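Toxin PAU_02230 (Photorhabdus asymbiotica subsp. asymbiotica ATCC 43949, PDB 6HV6) is a bacterial toxin whose crystallised fragment combines long helices with a six-stranded antiparallel sheet in a mixed alpha-beta fold. Local coordinates at residues Asp215-Leu218 with Ser219-Met223; Ala163-Thr166 with Ala167-Ala170. The protein carries 1 engineered substitution. All coordinates share one frame; numbering follows the deposited sequence.

Contact 1 of 2, residues Asp215-Leu218 with Ser219-Met223. With EDO (1,2-ethanediol), chain F.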
ATOM      1  N   ASP A 215      14.714  -5.246 -10.219  1.00 27.92           N
ATOM      2  CA  ASP A 215      13.909  -5.067  -9.017  1.00 26.18           C
ATOM      3  C   ASP A 215      14.273  -3.794  -8.266  1.00 31.04           C
ATOM      4  O   ASP A 215      13.390  -3.127  -7.722  1.00 27.12           O
ATOM      5  CB  ASP A 215      14.033  -6.283  -8.091  1.00 27.09           C
ATOM      6  CG  ASP A 215      15.469  -6.812  -7.967  1.00 33.20           C
ATOM      7  OD1 ASP A 215      16.110  -7.099  -8.999  1.00 31.72           O
ATOM      8  OD2 ASP A 215      15.947  -6.965  -6.827  1.00 32.97           O
ATOM      9  N   ALA A 216      15.560  -3.449  -8.196  1.00 25.53           N
ATOM     10  CA  ALA A 216      15.942  -2.213  -7.520  1.00 30.07           C
ATOM     11  C   ALA A 216      15.409  -0.994  -8.264  1.00 32.44           C
ATOM     12  O   ALA A 216      14.890  -0.056  -7.645  1.00 29.05           O
ATOM     13  CB  ALA A 216      17.462  -2.134  -7.379  1.00 36.79           C
ATOM     14  N   LYS A 217      15.519  -0.997  -9.591  1.00 27.26           N
ATOM     15  CA  LYS A 217      14.967   0.086 -10.395  1.00 30.34           C
ATOM     16  C   LYS A 217      13.458   0.214 -10.197  1.00 25.17           C
ATOM     17  O   LYS A 217      12.941   1.312  -9.969  1.00 26.58           O
ATOM     18  CB  LYS A 217      15.300  -0.160 -11.867  1.00 36.04           C
ATOM     19  CG  LYS A 217      14.653   0.822 -12.834  1.00 39.72           C
ATOM     20  CD  LYS A 217      14.897   0.357 -14.262  1.00 57.82           C
ATOM     21  CE  LYS A 217      15.504   1.453 -15.126  1.00 72.21           C
ATOM     22  NZ  LYS A 217      14.577   2.607 -15.287  1.00 78.67           N
ATOM     23  N   LEU A 218      12.731  -0.899 -10.281  1.00 25.74           N
ATOM     24  CA  LEU A 218      11.280  -0.822 -10.133  1.00 25.79           C
ATOM     25  C   LEU A 218      10.877  -0.380  -8.725  1.00 23.70           C
ATOM     26  O   LEU A 218       9.908   0.370  -8.566  1.00 23.14           O
ATOM     27  CB  LEU A 218      10.629  -2.158 -10.477  1.00 24.57           C
ATOM     28  CG  LEU A 218       9.106  -2.110 -10.293  1.00 27.09           C
ATOM     29  CD1 LEU A 218       8.477  -1.026 -11.204  1.00 22.00           C
ATOM     30  CD2 LEU A 218       8.483  -3.466 -10.537  1.00 23.49           C
ATOM     31  N   SER A 219      11.595  -0.846  -7.691  1.00 22.76           N
ATOM     32  CA  SER A 219      11.334  -0.377  -6.329  1.00 27.17           C
ATOM     33  C   SER A 219      11.438   1.136  -6.227  1.00 23.82           C
ATOM     34  O   SER A 219      10.603   1.780  -5.578  1.00 25.33           O
ATOM     35  CB  SER A 219      12.313  -1.018  -5.338  1.00 29.09           C
ATOM     36  OG  SER A 219      11.936  -2.342  -5.047  1.00 35.56           O
ATOM     37  N   LYS A 220      12.473   1.722  -6.836  1.00 25.96           N
ATOM     38  CA  LYS A 220      12.624   3.177  -6.807  1.00 31.20           C
ATOM     39  C   LYS A 220      11.523   3.868  -7.598  1.00 26.48           C
ATOM     40  O   LYS A 220      11.011   4.914  -7.182  1.00 25.16           O
ATOM     41  CB  LYS A 220      13.990   3.577  -7.366  1.00 34.95           C
ATOM     42  CG  LYS A 220      15.131   3.432  -6.379  1.00 49.98           C
ATOM     43  CD  LYS A 220      16.426   3.978  -6.969  1.00 61.78           C
ATOM     44  CE  LYS A 220      17.438   2.870  -7.261  1.00 64.15           C
ATOM     45  NZ  LYS A 220      17.893   2.177  -6.027  1.00 64.55           N
ATOM     46  N   MET A 221      11.190   3.326  -8.770  1.00 25.24           N
ATOM     47  CA  MET A 221      10.125   3.917  -9.570  0.53 26.33           C
ATOM     48  C   MET A 221       8.799   3.879  -8.835  1.00 25.17           C
ATOM     49  O   MET A 221       8.048   4.864  -8.848  1.00 25.35           O
ATOM     50  CB  MET A 221      10.016   3.199 -10.909  0.53 27.59           C
ATOM     51  CG  MET A 221      11.219   3.398 -11.783  0.53 32.49           C
ATOM     52  SD  MET A 221      11.136   2.325 -13.212  0.53 39.43           S
ATOM     53  CE  MET A 221       9.562   2.841 -13.906  0.53 40.02           C
ATOM     54  N   LEU A 222       8.477   2.753  -8.188  1.00 20.42           N
ATOM     55  CA  LEU A 222       7.231   2.663  -7.430  1.00 22.28           C
ATOM     56  C   LEU A 222       7.200   3.701  -6.314  1.00 25.34           C
ATOM     57  O   LEU A 222       6.237   4.458  -6.177  1.00 24.35           O
ATOM     58  CB  LEU A 222       7.061   1.254  -6.842  1.00 22.16           C
ATOM     59  CG  LEU A 222       6.684   0.164  -7.847  1.00 24.96           C
ATOM     60  CD1 LEU A 222       6.818  -1.228  -7.241  1.00 20.47           C
ATOM     61  CD2 LEU A 222       5.269   0.403  -8.364  1.00 23.70           C
ATOM     62  N   MET A 223       8.249   3.735  -5.494  1.00 24.19           N
ATOM     63  CA  MET A 223       8.296   4.699  -4.403  1.00 24.19           C
ATOM     64  C   MET A 223       8.292   6.134  -4.931  1.00 26.18           C
ATOM     65  O   MET A 223       7.716   7.028  -4.303  1.00 28.37           O
ATOM     66  CB  MET A 223       9.531   4.416  -3.544  1.00 24.80           C
ATOM     67  CG  MET A 223       9.485   5.007  -2.173  1.00 37.50           C
ATOM     68  SD  MET A 223       8.098   4.439  -1.150  1.00 32.73           S
ATOM     69  CE  MET A 223       8.198   5.728   0.088  1.00 33.85           C
TER
HETATM   70  C1  EDO F2205      17.818  -4.664  -9.853  1.00 42.98           C
HETATM   71  O1  EDO F2205      18.671  -5.302  -8.899  1.00 55.32           O
HETATM   72  C2  EDO F2205      18.474  -3.416 -10.438  1.00 48.31           C
HETATM   73  O2  EDO F2205      17.485  -2.587 -11.070  1.00 39.11           O
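Leu218 and Leu222 meet one turn apart on the helix 215-224, with Leu218 CG 3.9 Å from Leu222 CD1. The two branched ends lie at a slant to each other. CG of Leu218 stands anti to its own backbone N (chi1 179°), whereas CG of Leu222 sits beside its own backbone N (chi1 -74°), and the end of Leu222 comes back toward Leu218. On another flank Lys217 and Met221 form a second pair: Met221 SD rests 3.8 Å from Lys217 CG, the sulfur lying against the aliphatic root of the lysine chain. Beneath the side chains run four regular i to i+4 backbone bonds. Leu222 N reaches Leu218 O at 2.8 Å, and Met221 N reaches Lys217 O at 2.9 Å.

At the first turn a 1,2-ethanediol accepts a bond from Lys217 N at 2.9 Å through its O2. Its O1 makes a weak bond of 3.1 Å to Asp215 OD1, so the diol spans the carboxylate and a backbone N-H. The other carboxylate oxygen, Asp215 OD2, is bonded to Tyr316 OH, which ties this end of the helix to the strand 313-317. Further out, Leu218 packs on Leu205 and Met206 of the helix 199-211, while Leu222 touches Leu236 and Leu240 of the helix 235-244. The arrangement is that of an amphipathic alpha-helix: leucines four residues apart turn into the helical packing, while Ala216, Lys217 and Lys220 line the exposed flank.

Contact 2 of 2, residues Ala163-Thr166 with Ala167-Ala170. With EDO (1,2-ethanediol), chain B.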
ATOM      1  N   ALA A 163       1.008   8.858   7.048  1.00 28.87           N
ATOM      2  CA  ALA A 163       2.223   8.460   6.342  1.00 29.60           C
ATOM      3  C   ALA A 163       3.327   8.093   7.323  1.00 33.62           C
ATOM      4  O   ALA A 163       4.059   7.112   7.115  1.00 29.01           O
ATOM      5  CB  ALA A 163       2.691   9.578   5.406  1.00 26.84           C
ATOM      6  N   PHE A 164       3.468   8.863   8.398  1.00 29.15           N
ATOM      7  CA  PHE A 164       4.494   8.533   9.380  1.00 30.42           C
ATOM      8  C   PHE A 164       4.208   7.192  10.041  1.00 34.94           C
ATOM      9  O   PHE A 164       5.132   6.404  10.297  1.00 32.01           O
ATOM     10  CB  PHE A 164       4.607   9.630  10.428  1.00 33.03           C
ATOM     11  CG  PHE A 164       5.735   9.408  11.392  1.00 37.77           C
ATOM     12  CD1 PHE A 164       7.037   9.718  11.037  1.00 44.03           C
ATOM     13  CD2 PHE A 164       5.493   8.873  12.644  1.00 36.97           C
ATOM     14  CE1 PHE A 164       8.084   9.510  11.919  1.00 44.53           C
ATOM     15  CE2 PHE A 164       6.531   8.662  13.534  1.00 42.54           C
ATOM     16  CZ  PHE A 164       7.828   8.979  13.171  1.00 44.51           C
ATOM     17  N   GLN A 165       2.932   6.900  10.308  1.00 29.01           N
ATOM     18  CA  GLN A 165       2.590   5.592  10.857  1.00 28.41           C
ATOM     19  C   GLN A 165       2.880   4.470   9.856  1.00 34.31           C
ATOM     20  O   GLN A 165       3.405   3.413  10.237  1.00 30.62           O
ATOM     21  CB  GLN A 165       1.124   5.557  11.287  1.00 32.69           C
ATOM     22  CG  GLN A 165       0.723   4.246  11.929  1.00 37.00           C
ATOM     23  CD  GLN A 165       1.404   4.032  13.270  1.00 45.86           C
ATOM     24  OE1 GLN A 165       1.475   4.946  14.087  1.00 48.48           O
ATOM     25  NE2 GLN A 165       1.928   2.823  13.492  1.00 42.13           N
ATOM     26  N   THR A 166       2.542   4.669   8.581  1.00 26.00           N
ATOM     27  CA  THR A 166       2.878   3.654   7.579  1.00 25.29           C
ATOM     28  C   THR A 166       4.382   3.426   7.521  1.00 32.59           C
ATOM     29  O   THR A 166       4.845   2.276   7.480  1.00 29.35           O
ATOM     30  CB  THR A 166       2.348   4.056   6.207  1.00 25.11           C
ATOM     31  OG1 THR A 166       0.927   4.231   6.283  1.00 33.73           O
ATOM     32  CG2 THR A 166       2.681   2.969   5.170  1.00 25.21           C
ATOM     33  N   ALA A 167       5.163   4.509   7.530  1.00 29.97           N
ATOM     34  CA  ALA A 167       6.617   4.370   7.544  1.00 28.86           C
ATOM     35  C   ALA A 167       7.077   3.575   8.761  1.00 27.92           C
ATOM     36  O   ALA A 167       7.943   2.698   8.652  1.00 30.32           O
ATOM     37  CB  ALA A 167       7.272   5.752   7.514  1.00 28.03           C
ATOM     38  N   LYS A 168       6.488   3.852   9.926  1.00 29.90           N
ATOM     39  CA  LYS A 168       6.832   3.098  11.130  1.00 31.24           C
ATOM     40  C   LYS A 168       6.454   1.626  10.991  1.00 30.35           C
ATOM     41  O   LYS A 168       7.204   0.737  11.422  1.00 31.48           O
ATOM     42  CB  LYS A 168       6.144   3.724  12.339  1.00 36.61           C
ATOM     43  CG  LYS A 168       6.851   3.491  13.649  1.00 53.10           C
ATOM     44  CD  LYS A 168       6.512   4.597  14.649  1.00 60.79           C
ATOM     45  CE  LYS A 168       5.055   4.557  15.054  1.00 63.48           C
ATOM     46  NZ  LYS A 168       4.756   3.318  15.826  1.00 67.54           N
ATOM     47  N   ASP A 169       5.286   1.350  10.412  1.00 27.18           N
ATOM     48  CA  ASP A 169       4.892  -0.031  10.150  1.00 29.75           C
ATOM     49  C   ASP A 169       5.881  -0.714   9.212  1.00 30.71           C
ATOM     50  O   ASP A 169       6.199  -1.900   9.384  1.00 31.09           O
ATOM     51  CB  ASP A 169       3.493  -0.079   9.529  1.00 29.42           C
ATOM     52  CG  ASP A 169       2.397   0.412  10.466  1.00 36.03           C
ATOM     53  OD1 ASP A 169       2.659   0.578  11.674  1.00 38.05           O
ATOM     54  OD2 ASP A 169       1.266   0.629   9.972  1.00 39.21           O
ATOM     55  N   ALA A 170       6.336   0.003   8.181  1.00 23.98           N
ATOM     56  CA  ALA A 170       7.291  -0.574   7.239  1.00 29.33           C
ATOM     57  C   ALA A 170       8.629  -0.857   7.917  1.00 31.75           C
ATOM     58  O   ALA A 170       9.247  -1.899   7.674  1.00 28.33           O
ATOM     59  CB  ALA A 170       7.467   0.363   6.047  1.00 27.80           C
TER
HETATM   60  C1  EDO B2201       1.417  -0.558   6.307  1.00 48.90           C
HETATM   61  O1  EDO B2201       0.732   0.146   7.354  1.00 44.18           O
HETATM   62  C2  EDO B2201       0.426  -0.913   5.204  1.00 54.46           C
HETATM   63  O2  EDO B2201      -0.370  -2.034   5.605  1.00 64.47           O
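Ala163 O, Phe164 O, Gln165 O and Thr166 O each accept the N-H four residues on, within the long helix 144-176, and the bond from Ala170 N to Thr166 O measures 2.8 Å. Over this regular backbone the amide of Gln165 reaches forward one turn, and its NE2 donates to Asp169 OD1 at 3.0 Å. The acceptor is met on its syn side, with the donor 32° out of the carboxylate plane. Seen from the glutamine, the aspartate oxygen lies close to the amide plane; the two flat groups are turned 54° against each other. Gln165 begins with CG anti to the backbone N and then bends at chi2 (67°), which folds the amide forward along the helix.

The other oxygen of the carboxylate, Asp169 OD2, takes a 2.7 Å bond from O1 of a 1,2-ethanediol, whose C1 also lies 3.9 Å from Thr166 CG2. Lys168 bends at chi3 and chi4 beside the glutamine, bringing Lys168 CE to 3.7 Å from Gln165 OE1, while its CD lies 4.2 Å from Phe164 CE2. Thr166 OG1 is bonded back to Asn162 O, the carbonyl one turn earlier. On the inner flank Ala167 packs on Ile66, Ile68 and Phe73 of the small two-stranded sheet, and Ala170 on Pro187.

Each carboxylate oxygen of Asp169 therefore has its own donor, one from the protein and one from the diol. The diol probably comes from the crystallisation liquor, and water may take its place in solution. Lys168 makes no salt bridge to this carboxylate, whose rotation the Gln165 bond would limit.

In the fold
Contacts 1 and 2 each lie within one helix, between side chains about one turn apart, with one flank buried and one open, but they lie on different helices, with centres about 18 Å apart and nearest atoms about 7 Å apart. Contact 1, on the short helix 215-224, packs its leucines among other helices and is tied to the six-stranded sheet through Tyr316. Contact 2, in the second half of the long helix 144-176, sets small alanines against the two-stranded sheet and carries its side-chain hydrogen bond on the outer flank. Apolar pairing thus dominates the first, polar pairing the second. Pro187 and Leu190 touch side chains of both helices.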